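Monoglyceride lipase (Saccharomyces cerevisiae, PDB 4ZWN) hydrolyses monoacylglycerols to free fatty acids and glycerol, preferring monounsaturated substrates, and also takes part in the breakdown of fatty acid ethyl esters. Local coordinates at residues G71-I76 against P224-L229; H115-L120 against M240-K245; I149-A154 against P171-H176; T203-K208 against A218-D223. The protein carries 2 engineered substitutions. All blocks are in the same frame, centred on the assembly; numbering follows the deposited sequence.

The four contacts fall into two touching pairs, a compact example of how loops and helices around the sheet of an alpha/beta hydrolase are joined. Contacts 2 and 3, with centres 9 Å apart, meet where Asn152 of helix 145-156 lies against Arg242 and Lys245 of helix 233-248. Contacts 1 and 4, also 9 Å apart between centres, meet through Tyr73 and Asp223; the centres of one pair lie 20 to 25 Å from those of the other. Along the chain, contacts 1 and 2 interlock, while contact 3 and then contact 4 close within their spans. Contacts 1 and 2 reach from the core into the region between strands 165-169 and 264-269, probably the cap; contact 4 is internal to it, and contact 3 joins helix 145-156 to the loop after strand 165-169.

Contact 1: residues G71-I76 against P224-L229; sequences GEYTKI and PMSVPL
Tyr73 presents a face of its ring to Met225, which folds over it from the backbone outward. Met225 CB lies 3.3 Å from Tyr73 CZ, and the side chain then bends at both chi2 (-74°) and chi3 (-54°), curling the methyl back over the ring instead of reaching past it. Met225 CE ends 4.1 Å from the centroid of the Tyr73 ring, a CH-pi contact, with the sulfur farther off above the same face in a loose Met-aromatic arrangement. At the ring edge, Ser226 OG is 3.8 Å from Tyr73 CE1. Asp223 OD2 hydrogen-bonds Ser226 OG and probably Tyr73 OH, so one carboxylate oxygen serves both hydroxyls. With an alanine at the position of Tyr73, Met225 would probably lose the surface its methyl rests on, and Asp223 would be left with one hydroxyl partner fewer.

Gly71 forms the second half of the contact. Both methyls of Leu229 rest against its alpha carbon, with Leu229 CD1 3.5 Å and CD2 3.6 Å from Gly71 CA. A beta carbon here would run into CD2 and into the preceding carbonyl oxygen. Between the two halves one water donates to Gly71 O at 3.1 Å and to Met225 O at 2.9 Å, bridging carbonyls that could not bond each other.

Gly71 is about 9 Å from the side chain of Ser144, the inferred nucleophile. Its loop runs from strand 62-67 to helix 78-86, the region that in alpha/beta hydrolases commonly contributes to the oxyanion hole, and it meets here the link between helix 214-222 and strand 231-232.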
# COMPACT_ATOMS: atom_id res chain seq x y z
N GLY A 71 0.82 9.06 4.30
CA GLY A 71 -0.18 10.10 4.16
C GLY A 71 -1.59 9.61 3.90
O GLY A 71 -2.54 10.39 3.90
N GLU A 72 -1.73 8.31 3.67
CA GLU A 72 -3.03 7.72 3.37
C GLU A 72 -3.70 7.17 4.62
O GLU A 72 -3.12 7.15 5.71
CB GLU A 72 -2.88 6.61 2.32
CG GLU A 72 -2.48 7.10 0.94
CD GLU A 72 -2.50 5.99 -0.09
OE1 GLU A 72 -2.50 4.81 0.31
OE2 GLU A 72 -2.52 6.30 -1.31
N TYR A 73 -4.94 6.71 4.46
CA TYR A 73 -5.73 6.12 5.54
C TYR A 73 -6.92 5.37 4.93
O TYR A 73 -7.00 5.23 3.71
CB TYR A 73 -6.18 7.18 6.55
CG TYR A 73 -7.10 8.25 5.98
CD1 TYR A 73 -6.61 9.20 5.10
CD2 TYR A 73 -8.44 8.30 6.34
CE1 TYR A 73 -7.44 10.17 4.57
CE2 TYR A 73 -9.27 9.27 5.83
CZ TYR A 73 -8.77 10.20 4.94
OH TYR A 73 -9.59 11.17 4.42
N THR A 74 -7.83 4.89 5.78
CA THR A 74 -8.92 4.02 5.34
C THR A 74 -9.73 4.54 4.15
O THR A 74 -9.95 3.81 3.19
CB THR A 74 -9.91 3.75 6.49
OG1 THR A 74 -10.42 4.99 6.99
CG2 THR A 74 -9.21 3.00 7.62
N LYS A 75 -10.17 5.79 4.22
CA LYS A 75 -11.02 6.37 3.18
C LYS A 75 -10.39 6.33 1.79
O LYS A 75 -11.09 6.19 0.79
CB LYS A 75 -11.39 7.82 3.53
CG LYS A 75 -12.23 8.53 2.48
CD LYS A 75 -12.57 9.96 2.88
CE LYS A 75 -13.75 10.01 3.84
NZ LYS A 75 -14.99 9.53 3.18
N ILE A 76 -9.06 6.45 1.74
CA ILE A 76 -8.35 6.43 0.47
C ILE A 76 -8.54 5.09 -0.24
O ILE A 76 -8.61 5.03 -1.47
CB ILE A 76 -6.85 6.72 0.66
CG1 ILE A 76 -6.65 8.03 1.41
CG2 ILE A 76 -6.12 6.77 -0.68
CD1 ILE A 76 -7.22 9.24 0.70
N PRO A 224 -9.18 17.16 5.52
CA PRO A 224 -8.58 17.41 6.83
C PRO A 224 -7.74 16.24 7.34
O PRO A 224 -6.83 16.44 8.14
CB PRO A 224 -9.79 17.63 7.74
CG PRO A 224 -10.89 18.05 6.82
CD PRO A 224 -10.65 17.29 5.55
N MET A 225 -8.06 15.03 6.88
CA MET A 225 -7.33 13.84 7.29
C MET A 225 -6.06 13.63 6.46
O MET A 225 -5.24 12.77 6.77
CB MET A 225 -8.22 12.60 7.18
CG MET A 225 -9.26 12.45 8.29
SD MET A 225 -8.53 11.93 9.85
CE MET A 225 -7.65 10.45 9.35
N SER A 226 -5.91 14.43 5.41
CA SER A 226 -4.74 14.32 4.53
C SER A 226 -3.75 15.45 4.77
O SER A 226 -2.54 15.27 4.65
CB SER A 226 -5.18 14.31 3.07
OG SER A 226 -6.01 13.19 2.79
N VAL A 227 -4.28 16.63 5.10
CA VAL A 227 -3.46 17.80 5.36
C VAL A 227 -3.70 18.28 6.79
O VAL A 227 -4.85 18.36 7.23
CB VAL A 227 -3.77 18.94 4.36
CG1 VAL A 227 -2.63 19.94 4.30
CG2 VAL A 227 -4.05 18.37 2.98
N PRO A 228 -2.63 18.59 7.53
CA PRO A 228 -1.22 18.46 7.14
C PRO A 228 -0.69 17.04 7.30
O PRO A 228 -1.27 16.24 8.03
CB PRO A 228 -0.50 19.43 8.08
CG PRO A 228 -1.34 19.41 9.31
CD PRO A 228 -2.76 19.25 8.84
N LEU A 229 0.42 16.75 6.63
CA LEU A 229 1.01 15.42 6.68
C LEU A 229 2.40 15.45 7.33
O LEU A 229 3.36 15.92 6.73
CB LEU A 229 1.10 14.83 5.27
CG LEU A 229 1.93 13.56 5.12
CD1 LEU A 229 1.44 12.48 6.09
CD2 LEU A 229 1.89 13.06 3.68
O HOH W 1 -2.65 11.54 6.76

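Contact 2: residues H115-L120 against M240-K245; sequences HVFNDL and MQRGAK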
# COMPACT_ATOMS: atom_id res chain seq x y z
N HIS A 115 8.46 -1.42 14.36
CA HIS A 115 7.02 -1.32 14.56
C HIS A 115 6.23 -1.58 13.28
O HIS A 115 5.16 -2.18 13.32
CB HIS A 115 6.64 0.05 15.12
CG HIS A 115 6.95 0.22 16.57
ND1 HIS A 115 8.13 0.76 17.02
CD2 HIS A 115 6.23 -0.10 17.67
CE1 HIS A 115 8.12 0.78 18.34
NE2 HIS A 115 6.98 0.27 18.76
N VAL A 116 6.77 -1.11 12.16
CA VAL A 116 6.12 -1.27 10.87
C VAL A 116 5.78 -2.73 10.60
O VAL A 116 4.65 -3.07 10.26
CB VAL A 116 6.99 -0.71 9.72
CG1 VAL A 116 6.51 -1.23 8.37
CG2 VAL A 116 6.99 0.81 9.74
N PHE A 117 6.76 -3.61 10.79
CA PHE A 117 6.57 -5.02 10.50
C PHE A 117 5.96 -5.78 11.66
O PHE A 117 5.19 -6.71 11.45
CB PHE A 117 7.89 -5.65 10.07
CG PHE A 117 8.27 -5.34 8.65
CD1 PHE A 117 7.75 -6.09 7.61
CD2 PHE A 117 9.11 -4.29 8.36
CE1 PHE A 117 8.08 -5.81 6.30
CE2 PHE A 117 9.44 -3.99 7.05
CZ PHE A 117 8.93 -4.75 6.02
N ASN A 118 6.29 -5.38 12.89
CA ASN A 118 5.71 -6.02 14.06
C ASN A 118 4.20 -5.81 14.12
O ASN A 118 3.46 -6.74 14.45
CB ASN A 118 6.36 -5.49 15.34
CG ASN A 118 5.96 -6.29 16.57
OD1 ASN A 118 6.03 -7.52 16.56
ND2 ASN A 118 5.52 -5.61 17.61
N ASP A 119 3.76 -4.60 13.81
CA ASP A 119 2.33 -4.32 13.73
C ASP A 119 1.70 -5.11 12.60
O ASP A 119 0.59 -5.63 12.73
CB ASP A 119 2.07 -2.82 13.52
CG ASP A 119 2.52 -1.97 14.69
OD1 ASP A 119 2.65 -2.51 15.81
OD2 ASP A 119 2.74 -0.76 14.48
N LEU A 120 2.43 -5.21 11.49
CA LEU A 120 1.94 -5.93 10.32
C LEU A 120 1.73 -7.41 10.63
O LEU A 120 0.71 -7.98 10.25
CB LEU A 120 2.91 -5.77 9.14
CG LEU A 120 2.50 -6.43 7.83
CD1 LEU A 120 1.10 -5.98 7.41
CD2 LEU A 120 3.50 -6.11 6.74
N MET A 240 12.52 4.79 3.21
CA MET A 240 13.39 5.15 2.10
C MET A 240 14.44 4.07 1.93
O MET A 240 14.71 3.63 0.81
CB MET A 240 14.06 6.51 2.33
CG MET A 240 13.14 7.71 2.12
SD MET A 240 12.73 7.98 0.39
CE MET A 240 14.36 8.33 -0.27
N GLN A 241 15.03 3.64 3.04
CA GLN A 241 16.04 2.59 3.03
C GLN A 241 15.43 1.26 2.64
O GLN A 241 16.05 0.46 1.93
CB GLN A 241 16.71 2.49 4.40
CG GLN A 241 17.77 1.40 4.49
CD GLN A 241 18.47 1.38 5.83
OE1 GLN A 241 17.84 1.14 6.87
NE2 GLN A 241 19.77 1.64 5.82
N ARG A 242 14.21 1.04 3.10
CA ARG A 242 13.43 -0.16 2.80
C ARG A 242 13.42 -0.44 1.30
O ARG A 242 13.74 -1.55 0.87
CB ARG A 242 12.00 0.00 3.31
CG ARG A 242 11.28 -1.29 3.58
CD ARG A 242 10.63 -1.26 4.95
NE ARG A 242 9.61 -0.23 5.05
CZ ARG A 242 9.41 0.53 6.13
NH1 ARG A 242 10.18 0.38 7.20
NH2 ARG A 242 8.45 1.43 6.14
N GLY A 243 13.07 0.58 0.52
CA GLY A 243 13.00 0.45 -0.92
C GLY A 243 14.36 0.39 -1.59
O GLY A 243 14.55 -0.35 -2.56
N ALA A 244 15.30 1.18 -1.08
CA ALA A 244 16.65 1.21 -1.63
C ALA A 244 17.32 -0.15 -1.50
O ALA A 244 18.11 -0.55 -2.36
CB ALA A 244 17.48 2.27 -0.92
N LYS A 245 17.00 -0.86 -0.43
CA LYS A 245 17.54 -2.19 -0.19
C LYS A 245 17.14 -3.14 -1.31
O LYS A 245 17.94 -3.96 -1.76
CB LYS A 245 17.07 -2.74 1.16
CG LYS A 245 17.46 -4.19 1.42
CD LYS A 245 16.94 -4.67 2.76
CE LYS A 245 15.43 -4.49 2.86
NZ LYS A 245 14.91 -4.83 4.21
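Arg242 NH1 forms a salt bridge with Glu113 OE1, one turn before Val116 on the same helix, and Val116 CG2 packs 4.1 Å from that nitrogen. The two branches of Val116 share the guanidinium: CG1 stands over one of its faces, displaced toward the rim, while CG2 comes closest to Arg242 NH2, at 3.9 Å. Carbon thus covers a charged group whose charge is met by the acid alongside. The two side chains arrive from opposite directions, Arg242 crossing most of the gap, since the nearest alpha carbons, those of Val116 and Arg242, are 10.9 Å apart.

This is helix 113-134 of the hydrolase core facing helix 233-248, in the region between strands 165-169 and 264-269 that probably includes the cap, and helix 145-156 adjoins both. Ile149 of that third helix touches Val116, and Asn152 touches Lys245.

Nearer the backbone of the arginine, the aliphatic part does the packing. Arg242 CD meets the edge of the Phe117 ring, 3.6 Å from CE2, and a bend at chi3 (63°), about CG-CD, sends NE and the guanidinium off from that carbon; ring and guanidinium planes stand 87° apart. A leucine in place of Arg242 is likely to leave Glu113 without its charged mate and Val116 without the flat group it covers.

Contact 3: residues I149-A154 against P171-H176; sequences ICLNYA and PLIILH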
# COMPACT_ATOMS: atom_id res chain seq x y z
N ILE A 149 6.62 -2.02 1.70
CA ILE A 149 6.42 -2.91 2.84
C ILE A 149 5.94 -4.27 2.36
O ILE A 149 6.42 -5.31 2.83
CB ILE A 149 5.40 -2.31 3.83
CG1 ILE A 149 5.95 -1.02 4.43
CG2 ILE A 149 5.05 -3.31 4.92
CD1 ILE A 149 4.93 -0.22 5.21
N CYS A 150 5.01 -4.27 1.42
CA CYS A 150 4.44 -5.49 0.87
C CYS A 150 5.48 -6.39 0.21
O CYS A 150 5.54 -7.59 0.48
CB CYS A 150 3.34 -5.16 -0.14
SG CYS A 150 2.69 -6.60 -1.00
N LEU A 151 6.30 -5.81 -0.66
CA LEU A 151 7.32 -6.57 -1.36
C LEU A 151 8.40 -7.07 -0.41
O LEU A 151 8.96 -8.15 -0.60
CB LEU A 151 7.95 -5.74 -2.48
CG LEU A 151 7.00 -5.33 -3.61
CD1 LEU A 151 7.74 -4.54 -4.67
CD2 LEU A 151 6.33 -6.56 -4.22
N ASN A 152 8.69 -6.28 0.63
CA ASN A 152 9.66 -6.69 1.63
C ASN A 152 9.13 -7.80 2.53
O ASN A 152 9.88 -8.70 2.92
CB ASN A 152 10.10 -5.49 2.48
CG ASN A 152 11.27 -4.74 1.86
OD1 ASN A 152 12.41 -5.19 1.93
ND2 ASN A 152 10.99 -3.59 1.27
N TYR A 153 7.84 -7.75 2.86
CA TYR A 153 7.24 -8.80 3.67
C TYR A 153 7.37 -10.15 2.97
O TYR A 153 7.58 -11.17 3.62
CB TYR A 153 5.76 -8.50 3.96
CG TYR A 153 5.16 -9.46 4.98
CD1 TYR A 153 5.22 -9.18 6.34
CD2 TYR A 153 4.54 -10.64 4.57
CE1 TYR A 153 4.68 -10.05 7.27
CE2 TYR A 153 4.00 -11.51 5.50
CZ TYR A 153 4.07 -11.22 6.84
OH TYR A 153 3.54 -12.09 7.77
N ALA A 154 7.28 -10.13 1.65
CA ALA A 154 7.46 -11.34 0.85
C ALA A 154 8.87 -11.93 1.01
O ALA A 154 9.09 -13.10 0.73
CB ALA A 154 7.18 -11.05 -0.62
N PRO A 171 5.12 0.59 -6.05
CA PRO A 171 5.81 0.42 -4.77
C PRO A 171 6.98 1.38 -4.61
O PRO A 171 7.69 1.66 -5.57
CB PRO A 171 6.30 -1.03 -4.82
CG PRO A 171 6.42 -1.33 -6.27
CD PRO A 171 5.30 -0.58 -6.93
N LEU A 172 7.17 1.87 -3.39
CA LEU A 172 8.29 2.76 -3.10
C LEU A 172 9.59 1.97 -3.07
O LEU A 172 9.96 1.39 -2.05
CB LEU A 172 8.08 3.48 -1.77
CG LEU A 172 9.23 4.38 -1.31
CD1 LEU A 172 9.49 5.49 -2.30
CD2 LEU A 172 8.94 4.96 0.07
N ILE A 173 10.27 1.95 -4.21
CA ILE A 173 11.58 1.32 -4.29
C ILE A 173 12.64 2.42 -4.46
O ILE A 173 13.52 2.57 -3.62
CB ILE A 173 11.64 0.29 -5.44
CG1 ILE A 173 10.65 -0.84 -5.16
CG2 ILE A 173 13.04 -0.27 -5.58
CD1 ILE A 173 10.67 -1.97 -6.18
N ILE A 174 12.53 3.18 -5.54
CA ILE A 174 13.34 4.38 -5.70
C ILE A 174 12.48 5.57 -6.12
O ILE A 174 11.58 5.43 -6.95
CB ILE A 174 14.46 4.20 -6.76
CG1 ILE A 174 13.89 3.55 -8.02
CG2 ILE A 174 15.60 3.38 -6.19
CD1 ILE A 174 14.83 3.62 -9.20
N LEU A 175 12.74 6.72 -5.53
CA LEU A 175 12.05 7.94 -5.92
C LEU A 175 12.39 8.31 -7.36
O LEU A 175 13.49 8.04 -7.85
CB LEU A 175 12.42 9.10 -4.99
CG LEU A 175 12.01 8.98 -3.52
CD1 LEU A 175 12.47 10.20 -2.74
CD2 LEU A 175 10.51 8.80 -3.41
N HIS A 176 11.42 8.92 -8.04
CA HIS A 176 11.60 9.45 -9.38
C HIS A 176 12.42 10.74 -9.31
O HIS A 176 12.23 11.52 -8.38
CB HIS A 176 10.24 9.70 -10.04
CG HIS A 176 10.31 10.03 -11.49
ND1 HIS A 176 10.64 11.29 -11.95
CD2 HIS A 176 10.08 9.28 -12.60
CE1 HIS A 176 10.61 11.30 -13.27
NE2 HIS A 176 10.28 10.09 -13.69
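The helix that follows the nucleophile elbow, a hallmark of the alpha/beta hydrolase fold, sends Leu151 onto Pro171 and Ile173 in the loop beyond the next strand of the sheet. One methyl does all the touching: Leu151 CD1 lies 3.8 Å from Pro171 CB and equally 3.8 Å from Pro171 CG, so it rests against the side of the pyrrolidine ring. The same methyl is 4.2 Å from Ile173 CD1, a looser approach between two terminal methyls. Leu151 holds CG beside its backbone N (chi1 -64°) and extends beyond it (chi2 -179°), which carries CD1 outward from the helix to where the two partners converge. Ile173 is extended in the same way; its alpha-to-beta bond runs past the helix, and only the outermost carbon comes near.

The contact is wholly apolar and buried, and small in area at 87 Å². Pro171 is nevertheless about 7 Å, side chain to side chain, from both Ser144 and Asp272, the inferred nucleophile and acid of the catalytic triad. Leu172, next in the chain, shares a backbone hydrogen bond with Ser144 and ties this loop to the elbow.

Helix 145-156 connects the adjacent parallel strands 138-143 and 165-169 as a beta-alpha-beta crossover. Phe283 of helix 277-286 touches both Leu151 and Ile173, while helix 113-134 packs against Ile149 and Tyr153, and the loop runs on into helix 177-182.

Contact 4: residues T203-K208 against A218-D223; sequences TGLDLK and AFLGSD
Leu220 faces two leucines, Leu205 and Leu207, and its own conformation differs from theirs. It swings CG away from its N (chi1 -164°), and chi2 of 62° folds CD1 back and leaves CD2 extended, anti to CA, where both leucines reach it. Leu220 CD2 is 3.9 Å from Leu207 CD2 and 4.1 Å from Leu205 CD1. Leu205 and Leu207 both keep CG beside the backbone N with CD1 extended, yet touch differently: Leu205 uses that extended CD1, Leu207 the other branch, CD2. Leu205 comes across Leu220 at about a right angle and also meets its branch point, CD1 to Leu220 CG, at 3.9 Å. Leu207 instead slides past Leu220 in the opposite direction.

Both segments lie in the insertion between strands 165-169 and 264-269, probably part of the cap of this lipase. Asp206, between the two leucines, centres an inverse gamma turn and N-caps helix 207-210 through a weak bond from Gly209 N to OD1.

Leu207 CD2 also comes 4.1 Å from Gly221 N on the facing helix; a beta carbon on Gly221 would sit tightly against Leu207 CD1. Ser222 OG gives its hydrogen to Ala218 O one turn back, at 3.0 Å, with a C=O...O angle of 160°. Leu220 CD1, the folded branch, packs against Ser226.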
# COMPACT_ATOMS: atom_id res chain seq x y z
N THR A 203 6.21 17.93 4.02
CA THR A 203 6.78 18.33 2.74
C THR A 203 5.70 18.78 1.76
O THR A 203 6.01 19.30 0.69
CB THR A 203 7.59 17.19 2.11
OG1 THR A 203 6.73 16.08 1.84
CG2 THR A 203 8.70 16.76 3.05
N GLY A 204 4.44 18.57 2.12
CA GLY A 204 3.34 18.95 1.26
C GLY A 204 3.02 17.90 0.20
O GLY A 204 3.89 17.15 -0.24
N LEU A 205 1.76 17.87 -0.20
CA LEU A 205 1.29 16.91 -1.20
C LEU A 205 1.55 17.37 -2.63
O LEU A 205 1.20 18.49 -3.01
CB LEU A 205 -0.21 16.65 -1.02
CG LEU A 205 -0.63 15.93 0.26
CD1 LEU A 205 -2.14 15.82 0.32
CD2 LEU A 205 0.02 14.55 0.33
N ASP A 206 2.15 16.49 -3.42
CA ASP A 206 2.34 16.75 -4.84
C ASP A 206 1.09 16.29 -5.61
O ASP A 206 1.08 15.21 -6.20
CB ASP A 206 3.59 16.03 -5.36
CG ASP A 206 3.84 16.28 -6.83
OD1 ASP A 206 3.32 17.28 -7.37
OD2 ASP A 206 4.58 15.48 -7.45
N LEU A 207 0.06 17.13 -5.59
CA LEU A 207 -1.25 16.78 -6.14
C LEU A 207 -1.19 16.40 -7.62
O LEU A 207 -1.87 15.46 -8.05
CB LEU A 207 -2.23 17.94 -5.94
CG LEU A 207 -2.56 18.31 -4.49
CD1 LEU A 207 -3.49 19.51 -4.44
CD2 LEU A 207 -3.17 17.13 -3.76
N LYS A 208 -0.37 17.11 -8.38
CA LYS A 208 -0.22 16.84 -9.81
C LYS A 208 0.52 15.53 -10.04
O LYS A 208 0.27 14.83 -11.02
CB LYS A 208 0.50 18.00 -10.50
CG LYS A 208 -0.43 19.14 -10.89
CD LYS A 208 0.33 20.31 -11.50
CE LYS A 208 -0.59 21.20 -12.33
NZ LYS A 208 -1.83 21.56 -11.60
N ALA A 218 -8.80 17.99 -5.89
CA ALA A 218 -9.50 18.97 -5.06
C ALA A 218 -9.87 18.38 -3.71
O ALA A 218 -9.74 19.03 -2.68
CB ALA A 218 -10.74 19.47 -5.78
N PHE A 219 -10.34 17.13 -3.72
CA PHE A 219 -10.69 16.43 -2.49
C PHE A 219 -9.48 16.26 -1.57
O PHE A 219 -9.55 16.55 -0.38
CB PHE A 219 -11.30 15.06 -2.81
CG PHE A 219 -11.16 14.07 -1.69
CD1 PHE A 219 -11.98 14.14 -0.58
CD2 PHE A 219 -10.20 13.06 -1.74
CE1 PHE A 219 -11.86 13.22 0.45
CE2 PHE A 219 -10.07 12.15 -0.72
CZ PHE A 219 -10.90 12.23 0.38
N LEU A 220 -8.38 15.77 -2.15
CA LEU A 220 -7.18 15.46 -1.38
C LEU A 220 -6.58 16.71 -0.74
O LEU A 220 -6.17 16.69 0.42
CB LEU A 220 -6.14 14.78 -2.28
CG LEU A 220 -5.01 14.06 -1.56
CD1 LEU A 220 -5.55 12.93 -0.70
CD2 LEU A 220 -4.00 13.53 -2.56
N GLY A 221 -6.56 17.80 -1.50
CA GLY A 221 -6.01 19.06 -1.02
C GLY A 221 -6.86 19.71 0.06
O GLY A 221 -6.37 20.54 0.82
N SER A 222 -8.13 19.33 0.13
CA SER A 222 -9.05 19.92 1.09
C SER A 222 -9.36 18.98 2.24
O SER A 222 -9.97 19.37 3.24
CB SER A 222 -10.36 20.32 0.40
OG SER A 222 -10.11 21.22 -0.67
N ASP A 223 -8.94 17.72 2.11
CA ASP A 223 -9.23 16.71 3.11
C ASP A 223 -8.45 16.96 4.40
O ASP A 223 -7.22 16.97 4.40
CB ASP A 223 -8.92 15.31 2.56
CG ASP A 223 -9.26 14.21 3.54
OD1 ASP A 223 -10.23 14.37 4.31
OD2 ASP A 223 -8.57 13.17 3.53